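Local coordinates for protein benzoylformate Decarboxylase (Polynucleobacter necessarius, PDB 4K9Q) that probably decarboxylates benzoylformate using thiamine diphosphate and a magnesium ion as cofactors, at residues 266-278 with 292-306. Sequence-based numbering, arbitrary orientation.
Sequences LIVVIGAPVFRYY and LLQVSDDPNMTSKAV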
loop_
_atom_site.group_PDB
_atom_site.type_symbol
_atom_site.label_atom_id
_atom_site.label_comp_id
_atom_site.label_asym_id
_atom_site.label_seq_id
_atom_site.Cartn_x
_atom_site.Cartn_y
_atom_site.Cartn_z
ATOM N N LEU A 266 -31.678 16.345 -22.517
ATOM C CA LEU A 266 -30.228 16.228 -22.445
ATOM C C LEU A 266 -29.716 16.918 -21.186
ATOM O O LEU A 266 -30.015 18.085 -20.949
ATOM C CB LEU A 266 -29.577 16.839 -23.695
ATOM C CG LEU A 266 -28.054 16.762 -23.776
ATOM C CD1 LEU A 266 -27.616 15.313 -23.837
ATOM C CD2 LEU A 266 -27.536 17.534 -24.977
ATOM N N ILE A 267 -28.947 16.189 -20.379
ATOM C CA ILE A 267 -28.353 16.771 -19.170
ATOM C C ILE A 267 -26.862 16.996 -19.432
ATOM O O ILE A 267 -26.131 16.056 -19.730
ATOM C CB ILE A 267 -28.525 15.848 -17.940
ATOM C CG1 ILE A 267 -29.987 15.402 -17.786
ATOM C CG2 ILE A 267 -28.033 16.542 -16.670
ATOM C CD1 ILE A 267 -30.973 16.534 -17.764
ATOM N N VAL A 268 -26.426 18.247 -19.347
ATOM C CA VAL A 268 -25.049 18.602 -19.657
ATOM C C VAL A 268 -24.312 19.039 -18.384
ATOM O O VAL A 268 -24.555 20.127 -17.851
ATOM C CB VAL A 268 -24.984 19.721 -20.714
ATOM C CG1 VAL A 268 -23.531 20.023 -21.087
ATOM C CG2 VAL A 268 -25.769 19.319 -21.963
ATOM N N VAL A 269 -23.417 18.184 -17.898
ATOM C CA VAL A 269 -22.691 18.456 -16.658
ATOM C C VAL A 269 -21.276 18.931 -16.959
ATOM O O VAL A 269 -20.486 18.192 -17.553
ATOM C CB VAL A 269 -22.606 17.186 -15.785
ATOM C CG1 VAL A 269 -21.958 17.501 -14.437
ATOM C CG2 VAL A 269 -24.002 16.567 -15.601
ATOM N N ILE A 270 -20.948 20.152 -16.548
ATOM C CA ILE A 270 -19.620 20.700 -16.809
ATOM C C ILE A 270 -18.863 20.977 -15.511
ATOM O O ILE A 270 -19.293 21.802 -14.701
ATOM C CB ILE A 270 -19.707 21.987 -17.671
ATOM C CG1 ILE A 270 -20.420 21.685 -18.996
ATOM C CG2 ILE A 270 -18.315 22.544 -17.951
ATOM C CD1 ILE A 270 -20.579 22.899 -19.876
ATOM N N GLY A 271 -17.748 20.276 -15.310
ATOM C CA GLY A 271 -16.849 20.572 -14.197
ATOM C C GLY A 271 -17.245 19.970 -12.856
ATOM O O GLY A 271 -16.927 20.518 -11.787
ATOM N N ALA A 272 -17.925 18.831 -12.908
ATOM C CA ALA A 272 -18.444 18.189 -11.705
ATOM C C ALA A 272 -18.401 16.673 -11.795
ATOM O O ALA A 272 -18.463 16.105 -12.887
ATOM C CB ALA A 272 -19.884 18.623 -11.477
ATOM N N PRO A 273 -18.343 16.013 -10.632
ATOM C CA PRO A 273 -18.644 14.581 -10.544
ATOM C C PRO A 273 -20.082 14.316 -10.993
ATOM O O PRO A 273 -20.958 15.191 -10.922
ATOM C CB PRO A 273 -18.550 14.286 -9.039
ATOM C CG PRO A 273 -17.796 15.442 -8.446
ATOM C CD PRO A 273 -18.113 16.622 -9.306
ATOM N N VAL A 274 -20.330 13.097 -11.440
ATOM C CA VAL A 274 -21.683 12.678 -11.762
ATOM C C VAL A 274 -21.996 11.439 -10.924
ATOM O O VAL A 274 -21.647 10.326 -11.323
ATOM C CB VAL A 274 -21.820 12.373 -13.285
ATOM C CG1 VAL A 274 -23.145 11.668 -13.605
ATOM C CG2 VAL A 274 -21.718 13.651 -14.088
ATOM N N PHE A 275 -22.591 11.611 -9.740
ATOM C CA PHE A 275 -22.806 12.894 -9.075
ATOM C C PHE A 275 -22.330 12.765 -7.633
ATOM O O PHE A 275 -22.210 11.650 -7.109
ATOM C CB PHE A 275 -24.301 13.242 -9.017
ATOM C CG PHE A 275 -24.870 13.741 -10.306
ATOM C CD1 PHE A 275 -24.522 14.994 -10.790
ATOM C CD2 PHE A 275 -25.778 12.967 -11.020
ATOM C CE1 PHE A 275 -25.060 15.474 -11.967
ATOM C CE2 PHE A 275 -26.322 13.438 -12.208
ATOM C CZ PHE A 275 -25.963 14.689 -12.683
ATOM N N ARG A 276 -22.111 13.904 -6.977
ATOM C CA ARG A 276 -21.660 13.911 -5.588
ATOM C C ARG A 276 -22.855 13.741 -4.649
ATOM O O ARG A 276 -23.277 14.677 -3.954
ATOM C CB ARG A 276 -20.862 15.185 -5.287
ATOM C CG ARG A 276 -20.213 15.205 -3.914
ATOM C CD ARG A 276 -19.323 16.421 -3.792
ATOM N NE ARG A 276 -18.093 16.245 -4.561
ATOM C CZ ARG A 276 -17.298 17.250 -4.918
ATOM N NH1 ARG A 276 -17.617 18.493 -4.582
ATOM N NH2 ARG A 276 -16.194 17.007 -5.610
ATOM N N TYR A 277 -23.400 12.529 -4.646
ATOM C CA TYR A 277 -24.535 12.200 -3.790
ATOM C C TYR A 277 -24.108 12.086 -2.332
ATOM O O TYR A 277 -22.930 11.927 -2.026
ATOM C CB TYR A 277 -25.138 10.870 -4.215
ATOM C CG TYR A 277 -25.704 10.811 -5.615
ATOM C CD1 TYR A 277 -26.754 11.634 -6.003
ATOM C CD2 TYR A 277 -25.228 9.872 -6.535
ATOM C CE1 TYR A 277 -27.294 11.542 -7.285
ATOM C CE2 TYR A 277 -25.767 9.776 -7.813
ATOM C CZ TYR A 277 -26.801 10.610 -8.176
ATOM O OH TYR A 277 -27.346 10.509 -9.439
ATOM N N TYR A 278 -25.076 12.142 -1.426
ATOM C CA TYR A 278 -24.761 11.988 -0.009
ATOM C C TYR A 278 -25.748 11.029 0.671
ATOM O O TYR A 278 -25.398 9.876 0.933
ATOM C CB TYR A 278 -24.684 13.356 0.685
ATOM C CG TYR A 278 -24.317 13.297 2.152
ATOM C CD1 TYR A 278 -23.675 12.181 2.687
ATOM C CD2 TYR A 278 -24.614 14.353 2.996
ATOM C CE1 TYR A 278 -23.347 12.124 4.035
ATOM C CE2 TYR A 278 -24.281 14.312 4.341
ATOM C CZ TYR A 278 -23.651 13.193 4.853
ATOM O OH TYR A 278 -23.322 13.148 6.195
ATOM N N LEU A 292 -27.052 11.914 -20.780
ATOM C CA LEU A 292 -26.182 12.855 -20.079
ATOM C C LEU A 292 -24.802 12.981 -20.720
ATOM O O LEU A 292 -24.226 11.989 -21.183
ATOM C CB LEU A 292 -26.053 12.437 -18.606
ATOM C CG LEU A 292 -25.178 13.275 -17.665
ATOM C CD1 LEU A 292 -25.739 13.271 -16.228
ATOM C CD2 LEU A 292 -23.749 12.758 -17.687
ATOM N N LEU A 293 -24.280 14.210 -20.732
ATOM C CA LEU A 293 -22.891 14.464 -21.106
ATOM C C LEU A 293 -22.162 14.965 -19.865
ATOM O O LEU A 293 -22.747 15.699 -19.062
ATOM C CB LEU A 293 -22.801 15.532 -22.198
ATOM C CG LEU A 293 -23.622 15.266 -23.459
ATOM C CD1 LEU A 293 -23.526 16.440 -24.415
ATOM C CD2 LEU A 293 -23.149 13.993 -24.123
ATOM N N GLN A 294 -20.895 14.574 -19.715
ATOM C CA GLN A 294 -20.065 15.016 -18.586
ATOM C C GLN A 294 -18.701 15.526 -19.059
ATOM O O GLN A 294 -18.052 14.881 -19.874
ATOM C CB GLN A 294 -19.827 13.859 -17.604
ATOM C CG GLN A 294 -19.019 14.282 -16.366
ATOM C CD GLN A 294 -18.588 13.116 -15.494
ATOM O OE1 GLN A 294 -18.697 11.956 -15.888
ATOM N NE2 GLN A 294 -18.107 13.423 -14.290
ATOM N N VAL A 295 -18.268 16.672 -18.533
ATOM C CA VAL A 295 -16.893 17.155 -18.707
ATOM C C VAL A 295 -16.297 17.325 -17.315
ATOM O O VAL A 295 -16.918 17.961 -16.458
ATOM C CB VAL A 295 -16.865 18.533 -19.411
ATOM C CG1 VAL A 295 -15.455 19.145 -19.387
ATOM C CG2 VAL A 295 -17.387 18.421 -20.840
ATOM N N SER A 296 -15.134 16.726 -17.074
ATOM C CA SER A 296 -14.409 16.932 -15.821
ATOM C C SER A 296 -12.935 17.048 -16.158
ATOM O O SER A 296 -12.485 16.475 -17.154
ATOM C CB SER A 296 -14.635 15.765 -14.854
ATOM O OG SER A 296 -13.822 15.895 -13.693
ATOM N N ASP A 297 -12.172 17.767 -15.340
ATOM C CA ASP A 297 -10.737 17.849 -15.581
ATOM C C ASP A 297 -9.979 16.677 -14.937
ATOM O O ASP A 297 -8.766 16.562 -15.068
ATOM C CB ASP A 297 -10.173 19.211 -15.154
ATOM C CG ASP A 297 -10.266 19.449 -13.656
ATOM O OD1 ASP A 297 -10.101 18.476 -12.880
ATOM O OD2 ASP A 297 -10.489 20.619 -13.260
ATOM N N ASP A 298 -10.722 15.798 -14.269
ATOM C CA ASP A 298 -10.153 14.700 -13.491
ATOM C C ASP A 298 -10.617 13.346 -14.041
ATOM O O ASP A 298 -11.786 12.992 -13.902
ATOM C CB ASP A 298 -10.631 14.853 -12.042
ATOM C CG ASP A 298 -10.048 13.815 -11.101
ATOM O OD1 ASP A 298 -9.307 12.914 -11.551
ATOM O OD2 ASP A 298 -10.348 13.908 -9.887
ATOM N N PRO A 299 -9.707 12.586 -14.670
ATOM C CA PRO A 299 -10.099 11.277 -15.212
ATOM C C PRO A 299 -10.712 10.355 -14.143
ATOM O O PRO A 299 -11.487 9.459 -14.473
ATOM C CB PRO A 299 -8.776 10.705 -15.741
ATOM C CG PRO A 299 -7.921 11.906 -16.013
ATOM C CD PRO A 299 -8.276 12.875 -14.897
ATOM N N ASN A 300 -10.374 10.567 -12.874
ATOM C CA ASN A 300 -10.986 9.762 -11.819
ATOM C C ASN A 300 -12.498 9.974 -11.769
ATOM O O ASN A 300 -13.264 9.016 -11.620
ATOM C CB ASN A 300 -10.353 10.066 -10.455
ATOM C CG ASN A 300 -11.002 9.279 -9.319
ATOM O OD1 ASN A 300 -11.766 9.832 -8.522
ATOM N ND2 ASN A 300 -10.709 7.985 -9.253
ATOM N N MET A 301 -12.926 11.229 -11.907
ATOM C CA MET A 301 -14.355 11.559 -11.850
ATOM C C MET A 301 -15.132 10.948 -13.005
ATOM O O MET A 301 -16.199 10.357 -12.813
ATOM C CB MET A 301 -14.580 13.074 -11.830
ATOM C CG MET A 301 -14.071 13.729 -10.576
ATOM S SD MET A 301 -14.890 13.003 -9.143
ATOM C CE MET A 301 -13.474 12.774 -8.078
ATOM N N THR A 302 -14.606 11.088 -14.213
ATOM C CA THR A 302 -15.293 10.513 -15.357
ATOM C C THR A 302 -15.260 8.973 -15.305
ATOM O O THR A 302 -16.199 8.316 -15.756
ATOM C CB THR A 302 -14.714 11.040 -16.678
ATOM O OG1 THR A 302 -13.284 10.962 -16.628
ATOM C CG2 THR A 302 -15.141 12.505 -16.902
ATOM N N SER A 303 -14.193 8.401 -14.744
ATOM C CA SER A 303 -14.078 6.941 -14.719
ATOM C C SER A 303 -15.150 6.269 -13.870
ATOM O O SER A 303 -15.483 5.104 -14.105
ATOM C CB SER A 303 -12.682 6.493 -14.261
ATOM O OG SER A 303 -12.540 6.565 -12.852
ATOM N N LYS A 304 -15.697 7.004 -12.902
ATOM C CA LYS A 304 -16.623 6.418 -11.930
ATOM C C LYS A 304 -18.033 7.023 -11.963
ATOM O O LYS A 304 -18.845 6.764 -11.066
ATOM C CB LYS A 304 -16.033 6.510 -10.510
ATOM C CG LYS A 304 -15.941 7.911 -9.946
ATOM C CD LYS A 304 -15.059 7.921 -8.704
ATOM C CE LYS A 304 -15.149 9.244 -7.979
ATOM N NZ LYS A 304 -14.042 9.386 -6.984
ATOM N N ALA A 305 -18.322 7.818 -12.994
ATOM C CA ALA A 305 -19.646 8.422 -13.158
ATOM C C ALA A 305 -20.756 7.361 -13.158
ATOM O O ALA A 305 -20.558 6.240 -13.626
ATOM C CB ALA A 305 -19.701 9.246 -14.447
ATOM N N VAL A 306 -21.937 7.720 -12.658
ATOM C CA VAL A 306 -23.038 6.754 -12.603
ATOM C C VAL A 306 -23.697 6.551 -13.971
ATOM O O VAL A 306 -24.325 5.520 -14.224
ATOM C CB VAL A 306 -24.109 7.162 -11.564
ATOM C CG1 VAL A 306 -23.554 7.062 -10.140
ATOM C CG2 VAL A 306 -24.610 8.571 -11.829
HETATM O O HOH W 1 -18.220 11.215 -11.218
#
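I267 to I270 pair with L292 to V295 as neighbouring parallel strands in the Rossmann-like sheet of the central domain. L293 uses both backbone polar atoms: its N donates to I267 O, and its O accepts from V269 N. V295 repeats the pattern two residues on. Its N donates to V269 O, and its O takes G271 N at 2.7 Å, just past the end of strand 266-270. The other backbone edge of 266-270 bonds to strand 201-204, through L266, V268 and I270.

Beyond the strands, 272-275 folds back over the face that carries V269, L292 and Q294. The extended side chain of Q294, with CG anti to the backbone N (chi1 -177°), runs alongside V274, pointing the opposite way. V274 CG2 lies 3.5 Å from Q294 CD. This path brings Q294 NE2 to A272 O at 3.0 Å, in the carbonyl plane and on a lone pair. A leucine here would probably leave buried A272 O without this donor and the loop less firmly held to the strand. L292 CD1 fills the same face, packing between V269 CG2, V274 CG1 and F275 CZ.

M301 SD sits beside the P273 ring, 3.9 Å from P273 CG. Two other subunits meet the 299-306 end: K304 NZ forms a salt bridge to E107 of a neighbouring subunit, and T302 OG1 hydrogen-bonds to Q148 of another.

V274 has both backbone polar atoms satisfied. V274 O accepts from V306 N at 2.9 Å, while V274 N donates to a water that in turn donates to M301 O at 2.7 Å.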